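Local coordinates for endo-1,4-b-d-mannanase (Trichoderma reesei, PDB 1QNR), which hydrolyses internal beta-1,4-mannosidic bonds of mannan polysaccharides, as a glycoside hydrolase of family 5, at residues A[94-97]-A[98-102]; A[141-144]-A[145-148]. All blocks are in the same frame, centred on the assembly; numbering follows the deposited sequence. Where two conformers were deposited one is given.

Contact 1. Residues A[94-97]-A[98-102]; sequences YVVQ and SAEQH
Ser98 N donates to Tyr94 O over 2.8 Å, one of a run of i to i+4 backbone hydrogen bonds; Ala99, Glu100, Gln101 and His102 continue it to Val95, Val96, Gln97 and Ser98. The carbonyl of Ser98 is gripped twice. His102 N holds Ser98 O at 2.9 Å, and His102 ND1 reaches Ser98 O at 3.0 Å from the opposite face of the carbonyl plane. The ND1 bond lies near the plane of the imidazole and helps set the ring's orientation, with a weak bond from His102 ND1 to Ser98 OG adding to it.

Van der Waals contact between the side chains is lighter. Ser98 CB lies 4.2 Å from CE2 of Tyr94, set obliquely to the phenol ring, while Val96 CG1, a methyl, passes the carboxylate oxygen Glu100 OE2 at 4.1 Å, the two side chains crossing at a slant. Helix 90-102 belongs to the outer layer of a TIM barrel: Val96 and Ala99 rest on Leu106 of strand 105-109, and Val95 and Ser98 meet Phe42 of helix 35-47.

Polar ends find partners beyond the helix. Asp39 takes both Tyr94 OH and Ser98 OG, Glu100 OE2 bonds to Ser158 OG, and His35 stacks on the tyrosine ring. Water also links side chains along the helix: with Gln101 CG anti to its own backbone nitrogen (chi1 173°) and the chain extended, OE1 receives a water 3.0 Å away that also donates to Tyr94 OH.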
ATOM      1  N   TYR A  94      13.085   6.194  11.129  1.00 11.29           N
ATOM      2  CA  TYR A  94      12.344   6.892  12.185  1.00 10.23           C
ATOM      3  C   TYR A  94      10.857   6.564  12.168  1.00 11.11           C
ATOM      4  O   TYR A  94      10.162   6.498  13.175  1.00 11.59           O
ATOM      5  CB  TYR A  94      12.652   8.422  12.216  1.00 11.52           C
ATOM      6  CG  TYR A  94      12.102   8.991  13.545  1.00 12.57           C
ATOM      7  CD1 TYR A  94      12.810   8.789  14.743  1.00 15.31           C
ATOM      8  CD2 TYR A  94      10.859   9.601  13.633  1.00 13.96           C
ATOM      9  CE1 TYR A  94      12.304   9.229  15.962  1.00 17.19           C
ATOM     10  CE2 TYR A  94      10.354  10.033  14.849  1.00 15.88           C
ATOM     11  CZ  TYR A  94      11.074   9.847  16.003  1.00 18.76           C
ATOM     12  OH  TYR A  94      10.606  10.318  17.238  1.00 21.73           O
ATOM     13  N   VAL A  95      10.287   6.442  10.913  1.00 10.48           N
ATOM     14  CA  VAL A  95       8.888   6.024  10.788  1.00 11.06           C
ATOM     15  C   VAL A  95       8.657   4.674  11.427  1.00 10.08           C
ATOM     16  O   VAL A  95       7.657   4.495  12.145  1.00  9.98           O
ATOM     17  CB  VAL A  95       8.488   6.041   9.267  1.00 10.76           C
ATOM     18  CG1 VAL A  95       7.072   5.474   9.082  1.00 13.18           C
ATOM     19  CG2 VAL A  95       8.533   7.457   8.740  1.00 13.21           C
ATOM     20  N   VAL A  96       9.558   3.716  11.170  1.00  8.93           N
ATOM     21  CA  VAL A  96       9.389   2.402  11.848  1.00  9.33           C
ATOM     22  C   VAL A  96       9.596   2.520  13.375  1.00  9.98           C
ATOM     23  O   VAL A  96       8.786   1.924  14.112  1.00 10.53           O
ATOM     24  CB  VAL A  96      10.399   1.399  11.266  1.00  9.59           C
ATOM     25  CG1 VAL A  96      10.354   0.055  11.994  1.00 13.05           C
ATOM     26  CG2 VAL A  96      10.147   1.212   9.761  1.00 11.62           C
ATOM     27  N   GLN A  97      10.532   3.347  13.844  1.00  9.66           N
ATOM     28  CA  GLN A  97      10.739   3.593  15.284  1.00 10.43           C
ATOM     29  C   GLN A  97       9.466   4.149  15.912  1.00 10.82           C
ATOM     30  O   GLN A  97       9.023   3.702  16.987  1.00 10.80           O
ATOM     31  CB  GLN A  97      11.965   4.542  15.488  1.00 12.85           C
ATOM     32  CG  GLN A  97      12.153   4.867  16.982  1.00 13.38           C
ATOM     33  CD  GLN A  97      13.150   5.918  17.350  1.00 12.55           C
ATOM     34  OE1 GLN A  97      13.094   6.522  18.504  1.00 17.98           O
ATOM     35  NE2 GLN A  97      14.125   6.227  16.552  1.00 11.32           N
ATOM     36  N   SER A  98       8.828   5.143  15.255  1.00  9.99           N
ATOM     37  CA  SER A  98       7.588   5.784  15.778  1.00  9.78           C
ATOM     38  C   SER A  98       6.426   4.822  15.755  1.00  9.27           C
ATOM     39  O   SER A  98       5.536   4.796  16.649  1.00 11.29           O
ATOM     40  CB  SER A  98       7.335   7.072  14.933  1.00 10.16           C
ATOM     41  OG  SER A  98       6.205   7.756  15.506  1.00 13.10           O
ATOM     42  N   ALA A  99       6.326   3.958  14.700  1.00  9.37           N
ATOM     43  CA  ALA A  99       5.236   2.936  14.679  1.00  8.72           C
ATOM     44  C   ALA A  99       5.418   1.983  15.863  1.00  9.25           C
ATOM     45  O   ALA A  99       4.427   1.618  16.547  1.00 10.25           O
ATOM     46  CB  ALA A  99       5.288   2.163  13.341  1.00  9.84           C
ATOM     47  N   GLU A 100       6.665   1.545  16.149  1.00  9.20           N
ATOM     48  CA  GLU A 100       6.873   0.682  17.328  1.00 10.04           C
ATOM     49  C   GLU A 100       6.423   1.398  18.619  1.00 10.74           C
ATOM     50  O   GLU A 100       5.753   0.752  19.476  1.00 12.92           O
ATOM     51  CB  GLU A 100       8.372   0.341  17.438  1.00 10.47           C
ATOM     52  CG  GLU A 100       8.902  -0.571  16.309  1.00 11.27           C
ATOM     53  CD  GLU A 100      10.388  -0.826  16.390  1.00 13.59           C
ATOM     54  OE1 GLU A 100      11.145  -0.109  17.064  1.00 14.35           O
ATOM     55  OE2 GLU A 100      10.820  -1.771  15.685  1.00 17.56           O
ATOM     56  N   GLN A 101       6.718   2.675  18.775  1.00 11.17           N
ATOM     57  CA  GLN A 101       6.359   3.393  20.006  1.00 12.74           C
ATOM     58  C   GLN A 101       4.871   3.612  20.142  1.00 13.14           C
ATOM     59  O   GLN A 101       4.338   3.628  21.280  1.00 16.50           O
ATOM     60  CB  GLN A 101       7.076   4.763  19.985  1.00 15.01           C
ATOM     61  CG  GLN A 101       6.729   5.774  21.085  1.00 21.56           C
ATOM     62  CD  GLN A 101       7.413   7.131  20.790  1.00 22.58           C
ATOM     63  OE1 GLN A 101       8.621   7.112  20.402  1.00 26.92           O
ATOM     64  NE2 GLN A 101       6.547   8.099  20.945  1.00 18.84           N
ATOM     65  N   HIS A 102       4.153   3.848  19.030  1.00 12.89           N
ATOM     66  CA  HIS A 102       2.728   4.161  19.018  1.00 13.79           C
ATOM     67  C   HIS A 102       1.870   2.917  18.818  1.00 13.87           C
ATOM     68  O   HIS A 102       0.638   3.049  18.662  1.00 17.60           O
ATOM     69  CB  HIS A 102       2.378   5.276  17.997  1.00 12.53           C
ATOM     70  CG  HIS A 102       2.900   6.654  18.325  1.00 12.30           C
ATOM     71  ND1 HIS A 102       4.085   7.132  17.838  1.00 15.30           N
ATOM     72  CD2 HIS A 102       2.374   7.664  19.143  1.00 15.07           C
ATOM     73  CE1 HIS A 102       4.306   8.383  18.317  1.00 16.92           C
ATOM     74  NE2 HIS A 102       3.300   8.654  19.067  1.00 16.67           N
TER
HETATM   75  O   HOH W   1      10.556   9.304  20.008  1.00 27.12           O
HETATM   76  O   HOH W   2      11.278   1.905  18.943  1.00 17.66           O

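Contact 2. Residues A[141-144]-A[145-148]; sequences QTQY and RKYV
The Tyr144 ring carries Val148 CG2 on one face, the methyl standing 4.0 Å from the ring centroid and 15° off its normal, a CH-pi contact one helical turn apart that is shifted somewhat toward the rim. Trp134 meets the same tyrosine edge-to-face, and Tyr144 OH is bound by Leu166 O. The torsions make the pairing possible: Tyr144 CG lies opposite its backbone nitrogen (chi1 168°), whereas Val148 CG2 sits beside its own nitrogen, opposite the carbonyl carbon. An alanine in place of Tyr144 is likely to strip Val148 CG2 of its aromatic support and leave Leu166 O without its phenol partner.

In the backbone, Val148 N donates to Tyr144 O at 2.9 Å, nearly straight at 171°, and Arg145, Lys146 and Tyr147 make the preceding bonds of the helix. Two waters tie polar side chains together in the conformers given for Arg145 and Lys146, bridges that are probably partial. One donates to Gln141 OE1 at 2.8 Å and accepts from Arg145 NE; Trp183 also bonds that amide oxygen, Gln141 NE2 donates to Trp134 O, and in the same conformer Ser186 pairs with Arg145 NH1. The other accepts from Lys146 NZ at 2.7 Å and donates to Gln143 OE1, whose NE2 is held by Gln73.

With Val148 on Val191 and Tyr144 on Val187, helix 138-155 belongs to the outer layer of the TIM barrel, packed against helix 178-194.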
ATOM      1  N   GLN A 141      15.498  -5.699 -12.999  1.00  7.93           N
ATOM      2  CA  GLN A 141      15.057  -6.593 -11.899  1.00  8.77           C
ATOM      3  C   GLN A 141      16.207  -6.885 -10.931  1.00 10.10           C
ATOM      4  O   GLN A 141      15.938  -7.033  -9.736  1.00 10.80           O
ATOM      5  CB  GLN A 141      14.491  -7.904 -12.509  1.00  9.20           C
ATOM      6  CG  GLN A 141      13.133  -7.703 -13.208  1.00  9.07           C
ATOM      7  CD  GLN A 141      12.076  -7.085 -12.273  1.00 10.03           C
ATOM      8  OE1 GLN A 141      11.849  -7.584 -11.159  1.00 10.44           O
ATOM      9  NE2 GLN A 141      11.458  -5.992 -12.757  1.00 11.01           N
ATOM     10  N   THR A 142      17.481  -6.950 -11.438  1.00  9.16           N
ATOM     11  CA  THR A 142      18.604  -7.156 -10.539  1.00 11.53           C
ATOM     12  C   THR A 142      18.756  -6.004  -9.557  1.00 11.15           C
ATOM     13  O   THR A 142      18.920  -6.188  -8.324  1.00  9.93           O
ATOM     14  CB  THR A 142      19.912  -7.324 -11.357  1.00 12.53           C
ATOM     15  OG1 THR A 142      19.737  -8.574 -12.075  1.00 15.52           O
ATOM     16  CG2 THR A 142      21.133  -7.486 -10.448  1.00 13.33           C
ATOM     17  N   GLN A 143      18.612  -4.746 -10.007  1.00 10.17           N
ATOM     18  CA  GLN A 143      18.644  -3.597  -9.095  1.00  9.05           C
ATOM     19  C   GLN A 143      17.411  -3.513  -8.210  1.00  9.35           C
ATOM     20  O   GLN A 143      17.590  -3.249  -6.980  1.00  9.13           O
ATOM     21  CB  GLN A 143      18.888  -2.273  -9.873  1.00  9.17           C
ATOM     22  CG  GLN A 143      19.152  -1.098  -8.948  1.00  9.17           C
ATOM     23  CD  GLN A 143      20.387  -1.213  -8.085  1.00 10.20           C
ATOM     24  OE1 GLN A 143      21.409  -1.798  -8.511  1.00 12.80           O
ATOM     25  NE2 GLN A 143      20.402  -0.675  -6.853  1.00 10.50           N
ATOM     26  N   TYR A 144      16.211  -3.768  -8.707  1.00  8.85           N
ATOM     27  CA  TYR A 144      14.986  -3.805  -7.864  1.00  8.86           C
ATOM     28  C   TYR A 144      15.185  -4.806  -6.726  1.00  8.31           C
ATOM     29  O   TYR A 144      14.819  -4.500  -5.548  1.00  8.96           O
ATOM     30  CB  TYR A 144      13.760  -4.141  -8.720  1.00  8.19           C
ATOM     31  CG  TYR A 144      12.486  -4.480  -7.963  1.00  6.91           C
ATOM     32  CD1 TYR A 144      11.696  -3.486  -7.335  1.00  8.15           C
ATOM     33  CD2 TYR A 144      12.019  -5.802  -7.940  1.00  8.39           C
ATOM     34  CE1 TYR A 144      10.535  -3.840  -6.636  1.00  8.74           C
ATOM     35  CE2 TYR A 144      10.828  -6.152  -7.278  1.00  8.94           C
ATOM     36  CZ  TYR A 144      10.116  -5.156  -6.597  1.00  7.64           C
ATOM     37  OH  TYR A 144       8.945  -5.584  -5.953  1.00  8.65           O
ATOM     38  N   ARG A 145      15.699  -6.017  -7.032  1.00  8.72           N
ATOM     39  CA  ARG A 145      15.877  -6.991  -5.931  1.00  8.43           C
ATOM     40  C   ARG A 145      16.987  -6.563  -4.954  1.00  9.62           C
ATOM     41  O   ARG A 145      16.872  -6.843  -3.729  1.00  9.79           O
ATOM     42  CB  ARG A 145      16.182  -8.428  -6.467  1.00 10.18           C
ATOM     43  CG  ARG A 145      15.016  -8.946  -7.335  0.70 11.82           C
ATOM     44  CD  ARG A 145      15.402 -10.382  -7.797  0.70 15.71           C
ATOM     45  NE  ARG A 145      14.193 -11.062  -8.174  0.70 16.78           N
ATOM     46  CZ  ARG A 145      13.800 -12.301  -8.011  0.70 14.47           C
ATOM     47  NH1 ARG A 145      12.597 -12.523  -8.566  0.70 14.98           N
ATOM     48  NH2 ARG A 145      14.539 -13.249  -7.350  0.70 12.84           N
ATOM     49  N   LYS A 146      18.015  -5.849  -5.421  1.00  9.03           N
ATOM     50  CA  LYS A 146      19.029  -5.328  -4.478  1.00 10.61           C
ATOM     51  C   LYS A 146      18.368  -4.290  -3.567  1.00 10.96           C
ATOM     52  O   LYS A 146      18.664  -4.254  -2.348  1.00 11.11           O
ATOM     53  CB  LYS A 146      20.195  -4.661  -5.238  1.00 12.72           C
ATOM     54  CG  LYS A 146      21.199  -5.594  -5.882  0.50 14.14           C
ATOM     55  CD  LYS A 146      22.379  -4.779  -6.471  0.50 16.36           C
ATOM     56  CE  LYS A 146      23.235  -4.170  -5.403  0.50 21.31           C
ATOM     57  NZ  LYS A 146      24.641  -3.881  -5.849  0.50 25.27           N
ATOM     58  N   TYR A 147      17.434  -3.482  -4.095  1.00  9.06           N
ATOM     59  CA  TYR A 147      16.726  -2.492  -3.219  1.00  9.71           C
ATOM     60  C   TYR A 147      15.761  -3.163  -2.276  1.00  9.64           C
ATOM     61  O   TYR A 147      15.763  -2.821  -1.072  1.00  9.50           O
ATOM     62  CB  TYR A 147      15.964  -1.472  -4.181  1.00  9.27           C
ATOM     63  CG  TYR A 147      15.330  -0.384  -3.321  1.00  8.14           C
ATOM     64  CD1 TYR A 147      16.175   0.556  -2.682  1.00  8.75           C
ATOM     65  CD2 TYR A 147      13.956  -0.317  -3.124  1.00  8.49           C
ATOM     66  CE1 TYR A 147      15.644   1.522  -1.839  1.00  8.89           C
ATOM     67  CE2 TYR A 147      13.416   0.666  -2.274  1.00  8.00           C
ATOM     68  CZ  TYR A 147      14.264   1.513  -1.613  1.00  8.33           C
ATOM     69  OH  TYR A 147      13.730   2.497  -0.728  1.00  9.37           O
ATOM     70  N   VAL A 148      15.007  -4.161  -2.692  1.00  8.46           N
ATOM     71  CA  VAL A 148      14.185  -4.990  -1.790  1.00  8.85           C
ATOM     72  C   VAL A 148      15.059  -5.510  -0.643  1.00  9.99           C
ATOM     73  O   VAL A 148      14.636  -5.471   0.546  1.00 10.79           O
ATOM     74  CB  VAL A 148      13.495  -6.140  -2.565  1.00  9.24           C
ATOM     75  CG1 VAL A 148      12.822  -7.134  -1.611  1.00 10.45           C
ATOM     76  CG2 VAL A 148      12.451  -5.614  -3.556  1.00  9.30           C
TER
HETATM   77  O   HOH W   3      12.580 -10.134 -10.381  1.00 17.01           O
HETATM   78  O   HOH W   4      24.046  -1.793  -7.513  1.00 29.00           O

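How the contacts relate
Contacts 1 and 2 illustrate one principle on two helices of the same TIM-barrel domain: each is partly buried, with four of its eight touching residues inside. Their centres lie 25 Å apart, and neither touches the other. Contact 1, on helix 90-102, sets valine and alanine on strand 105-109, and valine, serine and histidine on helix 35-47. Contact 2, on helix 138-155, instead buries two tyrosines, one against helix 178-194 and the other against Ile82 of strand 81-82. In the conformers given, water joins its arginine and lysine to glutamines, whereas one water of contact 1 joins a phenol to an amide and a second, weakly held on one side, joins a carboxylate to a backbone carbonyl.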